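Local atomic coordinates of Per a 4 allergen (Periplaneta americana, PDB entry 3EBW), a protein that probably binds small hydrophobic ligands inside a lipocalin beta barrel and is a major cockroach allergen recognised by IgE antibodies. Residues Val98-Asp101 with Tyr105-Val108; Gly110-Asp115 with Leu120-Ser125; Ala133-Val138 with Leu147-Met152. All blocks are in the same frame, centred on the assembly; numbering follows the deposited sequence.

The three contacts follow one another along the chain, with no nesting and no crossing. Contact 1 closes the tight turn of the hairpin formed by strands 93-100 and 106-112. Contact 2 then opens further along strand 106-112 and closes the excursion through Asp113 to strand 119-125, so this middle strand serves both contacts and three neighbouring barrel strands are tied together. Backbone bonds Ser106 to Ala124 and Val108 to Trp122 bridge the two. Contact 3 comes last, joining helix 132-142 to the loop before strand 153-154. It meets the other two at the barrel wall, where Val138 packs on Tyr105, Ile107 and Ile123, and Leu149 also reaches Ile123.

Contact 1: residues Val98-Asp101 with Tyr105-Val108; sequences VGTD and YSIV. Unlike the reference sequence in segment 98-101: Val98 (reference Ile).
Gly99 and Ile107 form the central antiparallel hydrogen-bonded pair of this hairpin. Ile107 N donates to Gly99 O at 2.7 Å, and Gly99 N returns a bond to Ile107 O at 3.1 Å. Val98 and Gly99 together face the single residue Ile107, a classic beta bulge. Towards the turn, Thr100 and Ser106 make the next pair, of the non-hydrogen-bonded kind.

The side-chain polar contacts lie at this turn end. Thr100 OG1 sits anti to its own backbone N (chi1 -177°), and from there it donates to a lone pair of Tyr105 O, 3.0 Å away, in the carbonyl plane; it also bonds to Tyr102 N. Asp101 OD2 receives a straight but weak bond from Tyr105 N and has a stronger partner in Gln103 N, so one carboxylate oxygen gathers two amides of the turn.

The aromatic contact is made by Tyr105, whose CG lies between the backbone N and carbonyl carbon (chi1 77°), directing the ring back across strand 98-100. Thr100 CA stands over one face in a CH-pi contact, 4.2 Å from the ring centroid. Asp101 CB comes obliquely to CE1, with the carboxylate plane turned 63° from that of the ring.

Apolar packing is concentrated at Ile107. Its CG1 and CD1 meet Val98, the nearest approach being Val98 CB to Ile107 CG1.

On the opposite face of the sheet, Thr100 and Ser106 pack on Trp22, which belongs to the Gly-X-Trp signature, while Tyr105 and Ile107 touch helix 132-142. The arrangement is that of a bulged beta hairpin in a lipocalin barrel, its two faces serving the barrel interior and the flanking helix.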
loop_
_atom_site.group_PDB
_atom_site.type_symbol
_atom_site.label_atom_id
_atom_site.label_comp_id
_atom_site.label_asym_id
_atom_site.label_seq_id
_atom_site.Cartn_x
_atom_site.Cartn_y
_atom_site.Cartn_z
ATOM N N VAL A 98 19.379 -5.677 0.403
ATOM C CA VAL A 98 19.355 -5.552 -1.052
ATOM C C VAL A 98 20.403 -4.608 -1.647
ATOM O O VAL A 98 20.912 -4.851 -2.746
ATOM C CB VAL A 98 17.972 -5.111 -1.507
ATOM C CG1 VAL A 98 17.944 -4.879 -3.015
ATOM C CG2 VAL A 98 16.964 -6.158 -1.090
ATOM N N GLY A 99 20.729 -3.535 -0.930
ATOM C CA GLY A 99 21.719 -2.605 -1.433
ATOM C C GLY A 99 21.970 -1.391 -0.558
ATOM O O GLY A 99 21.036 -0.732 -0.107
ATOM N N THR A 100 23.236 -1.077 -0.316
ATOM C CA THR A 100 23.557 0.085 0.494
ATOM C C THR A 100 24.991 0.615 0.322
ATOM O O THR A 100 25.887 -0.101 -0.113
ATOM C CB THR A 100 23.331 -0.206 1.968
ATOM O OG1 THR A 100 23.592 0.986 2.712
ATOM C CG2 THR A 100 24.274 -1.316 2.454
ATOM N N ASP A 101 25.197 1.880 0.661
ATOM C CA ASP A 101 26.516 2.471 0.572
ATOM C C ASP A 101 26.905 2.910 1.978
ATOM O O ASP A 101 27.839 3.685 2.171
ATOM C CB ASP A 101 26.512 3.667 -0.380
ATOM C CG ASP A 101 25.825 4.886 0.204
ATOM O OD1 ASP A 101 25.839 5.930 -0.475
ATOM O OD2 ASP A 101 25.279 4.818 1.326
ATOM N N TYR A 105 22.002 5.970 1.234
ATOM C CA TYR A 105 20.816 5.197 0.893
ATOM C C TYR A 105 20.992 3.789 1.466
ATOM O O TYR A 105 22.109 3.355 1.712
ATOM C CB TYR A 105 20.641 5.124 -0.616
ATOM C CG TYR A 105 21.566 4.158 -1.305
ATOM C CD1 TYR A 105 22.909 4.465 -1.501
ATOM C CD2 TYR A 105 21.093 2.936 -1.772
ATOM C CE1 TYR A 105 23.761 3.580 -2.150
ATOM C CE2 TYR A 105 21.932 2.041 -2.420
ATOM C CZ TYR A 105 23.269 2.366 -2.608
ATOM O OH TYR A 105 24.104 1.470 -3.245
ATOM N N SER A 106 19.893 3.076 1.671
ATOM C CA SER A 106 19.956 1.745 2.239
ATOM C C SER A 106 18.711 0.956 1.935
ATOM O O SER A 106 17.719 1.121 2.636
ATOM C CB SER A 106 20.082 1.841 3.757
ATOM O OG SER A 106 19.485 0.709 4.381
ATOM N N ILE A 107 18.726 0.087 0.932
ATOM C CA ILE A 107 17.510 -0.668 0.678
ATOM C C ILE A 107 17.560 -2.094 1.284
ATOM O O ILE A 107 18.317 -2.948 0.858
ATOM C CB ILE A 107 17.081 -0.603 -0.886
ATOM C CG1 ILE A 107 16.922 -1.983 -1.473
ATOM C CG2 ILE A 107 18.043 0.265 -1.721
ATOM C CD1 ILE A 107 15.712 -2.684 -1.003
ATOM N N VAL A 108 16.753 -2.293 2.330
ATOM C CA VAL A 108 16.616 -3.539 3.083
ATOM C C VAL A 108 15.280 -4.166 2.735
ATOM O O VAL A 108 14.397 -3.463 2.274
ATOM C CB VAL A 108 16.624 -3.265 4.609
ATOM C CG1 VAL A 108 15.959 -4.405 5.371
ATOM C CG2 VAL A 108 18.023 -3.132 5.097
#

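Contact 2: residues Gly110-Asp115 with Leu120-Ser125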
loop_
_atom_site.group_PDB
_atom_site.type_symbol
_atom_site.label_atom_id
_atom_site.label_comp_id
_atom_site.label_asym_id
_atom_site.label_seq_id
_atom_site.Cartn_x
_atom_site.Cartn_y
_atom_site.Cartn_z
ATOM N N GLY A 110 12.381 -7.705 3.750
ATOM C CA GLY A 110 12.060 -8.915 4.471
ATOM C C GLY A 110 10.616 -9.270 4.218
ATOM O O GLY A 110 10.036 -8.870 3.217
ATOM N N CYS A 111 10.041 -10.029 5.137
ATOM C CA CYS A 111 8.670 -10.474 5.047
ATOM C C CYS A 111 8.001 -10.066 6.347
ATOM O O CYS A 111 8.671 -9.602 7.256
ATOM C CB CYS A 111 8.659 -11.977 4.877
ATOM S SG CYS A 111 9.551 -12.521 3.376
ATOM N N LEU A 112 6.687 -10.198 6.452
ATOM C CA LEU A 112 6.050 -9.799 7.693
ATOM C C LEU A 112 5.134 -10.884 8.206
ATOM O O LEU A 112 4.300 -11.399 7.469
ATOM C CB LEU A 112 5.311 -8.463 7.509
ATOM C CG LEU A 112 6.235 -7.224 7.460
ATOM C CD1 LEU A 112 5.431 -6.009 7.070
ATOM C CD2 LEU A 112 6.927 -6.986 8.817
ATOM N N ASP A 113 5.333 -11.244 9.472
ATOM C CA ASP A 113 4.562 -12.290 10.150
ATOM C C ASP A 113 4.877 -13.676 9.575
ATOM O O ASP A 113 6.043 -14.059 9.483
ATOM C CB ASP A 113 3.065 -11.969 10.064
ATOM C CG ASP A 113 2.764 -10.528 10.466
ATOM O OD1 ASP A 113 3.385 -10.036 11.433
ATOM O OD2 ASP A 113 1.910 -9.882 9.825
ATOM N N ASN A 114 3.862 -14.441 9.200
ATOM C CA ASN A 114 4.125 -15.757 8.630
ATOM C C ASN A 114 3.937 -15.686 7.123
ATOM O O ASN A 114 4.092 -16.681 6.416
ATOM C CB ASN A 114 3.176 -16.797 9.227
ATOM C CG ASN A 114 3.402 -17.003 10.708
ATOM O OD1 ASN A 114 3.421 -16.046 11.482
ATOM N ND2 ASN A 114 3.571 -18.257 11.112
ATOM N N ASP A 115 3.617 -14.487 6.646
ATOM C CA ASP A 115 3.373 -14.245 5.231
ATOM C C ASP A 115 4.667 -14.068 4.439
ATOM O O ASP A 115 5.076 -12.958 4.102
ATOM C CB ASP A 115 2.455 -13.018 5.081
ATOM C CG ASP A 115 1.809 -12.925 3.705
ATOM O OD1 ASP A 115 1.529 -13.986 3.101
ATOM O OD2 ASP A 115 1.564 -11.790 3.235
ATOM N N LEU A 120 8.469 -7.134 1.520
ATOM C CA LEU A 120 8.382 -5.723 1.873
ATOM C C LEU A 120 9.730 -5.055 1.661
ATOM O O LEU A 120 10.747 -5.556 2.139
ATOM C CB LEU A 120 7.970 -5.556 3.350
ATOM C CG LEU A 120 6.627 -6.027 3.940
ATOM C CD1 LEU A 120 5.473 -5.361 3.243
ATOM C CD2 LEU A 120 6.487 -7.501 3.788
ATOM N N TYR A 121 9.761 -3.937 0.946
ATOM C CA TYR A 121 11.036 -3.224 0.767
ATOM C C TYR A 121 11.011 -1.937 1.573
ATOM O O TYR A 121 9.985 -1.291 1.660
ATOM C CB TYR A 121 11.315 -2.899 -0.709
ATOM C CG TYR A 121 11.584 -4.121 -1.548
ATOM C CD1 TYR A 121 12.847 -4.352 -2.088
ATOM C CD2 TYR A 121 10.585 -5.059 -1.773
ATOM C CE1 TYR A 121 13.108 -5.472 -2.830
ATOM C CE2 TYR A 121 10.833 -6.185 -2.508
ATOM C CZ TYR A 121 12.101 -6.392 -3.044
ATOM O OH TYR A 121 12.341 -7.496 -3.831
ATOM N N TRP A 122 12.146 -1.589 2.175
ATOM C CA TRP A 122 12.272 -0.379 2.978
ATOM C C TRP A 122 13.478 0.397 2.450
ATOM O O TRP A 122 14.596 -0.102 2.435
ATOM C CB TRP A 122 12.443 -0.753 4.453
ATOM C CG TRP A 122 11.211 -1.383 5.084
ATOM C CD1 TRP A 122 10.067 -0.737 5.456
ATOM C CD2 TRP A 122 11.003 -2.774 5.423
ATOM N NE1 TRP A 122 9.156 -1.632 6.007
ATOM C CE2 TRP A 122 9.708 -2.884 5.996
ATOM C CE3 TRP A 122 11.777 -3.926 5.297
ATOM C CZ2 TRP A 122 9.180 -4.091 6.439
ATOM C CZ3 TRP A 122 11.234 -5.141 5.743
ATOM C CH2 TRP A 122 9.947 -5.205 6.303
ATOM N N ILE A 123 13.243 1.608 1.971
ATOM C CA ILE A 123 14.329 2.422 1.431
ATOM C C ILE A 123 14.688 3.366 2.560
ATOM O O ILE A 123 13.809 4.010 3.123
ATOM C CB ILE A 123 13.861 3.196 0.141
ATOM C CG1 ILE A 123 13.696 2.222 -1.040
ATOM C CG2 ILE A 123 14.891 4.214 -0.269
ATOM C CD1 ILE A 123 12.684 1.129 -0.819
ATOM N N ALA A 124 15.970 3.434 2.911
ATOM C CA ALA A 124 16.406 4.266 4.043
ATOM C C ALA A 124 17.576 5.227 3.801
ATOM O O ALA A 124 18.304 5.116 2.831
ATOM C CB ALA A 124 16.719 3.351 5.235
ATOM N N SER A 125 17.758 6.178 4.707
ATOM C CA SER A 125 18.837 7.134 4.550
ATOM C C SER A 125 19.262 7.785 5.857
ATOM O O SER A 125 18.535 7.731 6.861
ATOM C CB SER A 125 18.424 8.219 3.559
ATOM O OG SER A 125 19.422 9.217 3.466
#
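Gly110 and Leu120 are an antiparallel hydrogen-bonded pair with CA atoms 5.5 Å apart, the one bridge between these two segments, and the short axes of 110-112 and 120-125 lie 121° apart as the first strand bends away. They join two adjacent strands of the lipocalin beta barrel. Gly110 N donates to Leu120 O at 3.1 Å, and Leu120 N donates back to Gly110 O at 2.9 Å. Past the bridge the first strand runs into a type II' turn from Leu112 to Asp115, closed by the bond from Asp115 N to Leu112 O.

Leu112 and Leu120 carry the apolar contact, one side chain lying nearly square across the other. Leu112 CD1 lies against the branch point of Leu120, 3.4 Å from CG, while Leu120 CD2 reaches back to Leu112 CG. Both leucines have CG on the side of the backbone N, opposite the carbonyl carbon (chi1 -76° and -63°), which lets the branched ends meet.

The indole of Trp122 forms the other side of the cluster. Leu120 CB rests 3.5 Å above the ring plane, nearer its margin than its middle, whereas Leu112 CD1 approaches the ring edge at CZ2. NE1 makes a weak hydrogen bond to Glu33, and a bound polyether, probably from the crystallisation liquor, lies beside the indole, consistent with a place along the barrel pocket.

Cys111 points away from strand 120-125 and is joined to Cys4 by a disulfide, which ties the N-terminal region to strand 106-112. Where the indole comes closest to the glycine backbone, Trp122 CZ3 approaches Gly110 N obliquely, at 3.4 Å.

Contact 3: residues Ala133-Val138 with Leu147-Met152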
loop_
_atom_site.group_PDB
_atom_site.type_symbol
_atom_site.label_atom_id
_atom_site.label_comp_id
_atom_site.label_asym_id
_atom_site.label_seq_id
_atom_site.Cartn_x
_atom_site.Cartn_y
_atom_site.Cartn_z
ATOM N N ALA A 133 20.259 12.807 -7.181
ATOM C CA ALA A 133 21.394 11.923 -7.421
ATOM C C ALA A 133 21.113 10.529 -6.861
ATOM O O ALA A 133 21.027 9.545 -7.604
ATOM C CB ALA A 133 22.638 12.500 -6.767
ATOM N N THR A 134 20.981 10.460 -5.538
ATOM C CA THR A 134 20.709 9.210 -4.834
ATOM C C THR A 134 19.521 8.476 -5.472
ATOM O O THR A 134 19.687 7.380 -6.007
ATOM C CB THR A 134 20.422 9.477 -3.322
ATOM O OG1 THR A 134 21.501 10.230 -2.751
ATOM C CG2 THR A 134 20.291 8.172 -2.560
ATOM N N LYS A 135 18.338 9.090 -5.421
ATOM C CA LYS A 135 17.122 8.504 -5.999
ATOM C C LYS A 135 17.432 7.698 -7.258
ATOM O O LYS A 135 16.925 6.588 -7.453
ATOM C CB LYS A 135 16.108 9.597 -6.354
ATOM C CG LYS A 135 15.155 9.994 -5.245
ATOM C CD LYS A 135 13.873 10.541 -5.857
ATOM C CE LYS A 135 12.743 10.644 -4.842
ATOM N NZ LYS A 135 11.394 10.598 -5.491
ATOM N N ALA A 136 18.265 8.280 -8.111
ATOM C CA ALA A 136 18.670 7.640 -9.352
ATOM C C ALA A 136 19.213 6.250 -9.051
ATOM O O ALA A 136 18.745 5.241 -9.597
ATOM C CB ALA A 136 19.742 8.477 -10.030
ATOM N N LYS A 137 20.206 6.221 -8.166
ATOM C CA LYS A 137 20.864 4.987 -7.759
ATOM C C LYS A 137 19.901 3.991 -7.116
ATOM O O LYS A 137 19.911 2.799 -7.455
ATOM C CB LYS A 137 22.004 5.313 -6.789
ATOM C CG LYS A 137 22.833 4.119 -6.387
ATOM C CD LYS A 137 23.407 3.425 -7.605
ATOM C CE LYS A 137 24.306 2.295 -7.181
ATOM N NZ LYS A 137 25.238 2.814 -6.146
ATOM N N VAL A 138 19.068 4.485 -6.195
ATOM C CA VAL A 138 18.118 3.633 -5.492
ATOM C C VAL A 138 17.227 2.894 -6.471
ATOM O O VAL A 138 16.841 1.752 -6.214
ATOM C CB VAL A 138 17.238 4.441 -4.503
ATOM C CG1 VAL A 138 16.312 3.510 -3.733
ATOM C CG2 VAL A 138 18.108 5.165 -3.526
ATOM N N LEU A 147 10.828 -2.725 -9.282
ATOM C CA LEU A 147 10.335 -1.808 -8.265
ATOM C C LEU A 147 10.994 -0.506 -8.616
ATOM O O LEU A 147 12.026 -0.489 -9.290
ATOM C CB LEU A 147 10.788 -2.185 -6.846
ATOM C CG LEU A 147 10.156 -3.253 -5.948
ATOM C CD1 LEU A 147 8.788 -2.835 -5.466
ATOM C CD2 LEU A 147 10.116 -4.545 -6.699
ATOM N N SER A 148 10.403 0.581 -8.138
ATOM C CA SER A 148 10.925 1.907 -8.386
ATOM C C SER A 148 10.522 2.773 -7.215
ATOM O O SER A 148 9.528 2.518 -6.540
ATOM C CB SER A 148 10.333 2.479 -9.657
ATOM O OG SER A 148 10.564 3.868 -9.687
ATOM N N LEU A 149 11.271 3.830 -6.988
ATOM C CA LEU A 149 10.979 4.676 -5.864
ATOM C C LEU A 149 9.548 5.210 -5.825
ATOM O O LEU A 149 9.034 5.511 -4.750
ATOM C CB LEU A 149 11.992 5.806 -5.834
ATOM C CG LEU A 149 12.385 6.235 -4.436
ATOM C CD1 LEU A 149 12.537 4.997 -3.559
ATOM C CD2 LEU A 149 13.665 7.056 -4.495
ATOM N N ASP A 150 8.892 5.302 -6.979
ATOM C CA ASP A 150 7.520 5.827 -7.041
ATOM C C ASP A 150 6.491 4.712 -7.175
ATOM O O ASP A 150 5.369 4.915 -7.647
ATOM C CB ASP A 150 7.393 6.806 -8.214
ATOM C CG ASP A 150 7.676 6.150 -9.551
ATOM O OD1 ASP A 150 7.903 6.877 -10.543
ATOM O OD2 ASP A 150 7.664 4.902 -9.611
ATOM N N ASP A 151 6.894 3.531 -6.738
ATOM C CA ASP A 151 6.053 2.346 -6.797
ATOM C C ASP A 151 5.693 2.004 -5.354
ATOM O O ASP A 151 4.961 1.053 -5.082
ATOM C CB ASP A 151 6.851 1.206 -7.444
ATOM C CG ASP A 151 5.994 0.288 -8.279
ATOM O OD1 ASP A 151 6.571 -0.588 -8.955
ATOM O OD2 ASP A 151 4.756 0.438 -8.260
HETATM N N MSE A 152 6.226 2.799 -4.433
HETATM C CA MSE A 152 5.971 2.597 -3.018
HETATM C C MSE A 152 5.708 3.879 -2.232
HETATM O O MSE A 152 6.017 4.980 -2.679
HETATM C CB MSE A 152 7.118 1.816 -2.406
HETATM C CG MSE A 152 8.458 2.311 -2.810
HETATM SE SE MSE A 152 9.727 0.893 -2.648
HETATM C CE MSE A 152 11.233 1.846 -3.409
#
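Lys135, Val138 and Leu149 meet through aliphatic groups alone, with no ring or other flat group between them; the nearby carboxylate of Asp150 is engaged within its own segment, where Ser148 OG donates to OD2 at 3.1 Å from above the carboxylate plane.

Leu149 divides its two methyl groups between two residues of helix 132-142. CD2 touches the Lys135 side chain, closest to CG at 3.4 Å, and the two chains are roughly perpendicular. Because Lys135 is extended beyond CG, its CD and CE also run by, both 3.7 Å from Leu149 CD2, and the chain continues past the methyl to the ammonium group. The other methyl, CD1, turns to Val138 and lies 4.1 Å from CG1, the branch that stands anti to the backbone N (chi1 -177°).

Beneath this layer is the barrel wall. Val138 and Leu149 both pack on Ile123, and Lys135 and Leu149 on Phe26, so the helix and the loop before strand 153-154 share one hydrophobic patch, as where the C-terminal helix of a lipocalin lies against its barrel. On the side of the second subunit, Asp150 and Asp151 make weak hydrogen bonds to Tyr85 and Thr72 of that subunit.

With no hydrogen bond between the segments and only 157 Å² buried between them, the contact probably rests on apolar packing, with the Lys135 methylenes covering part of Leu149.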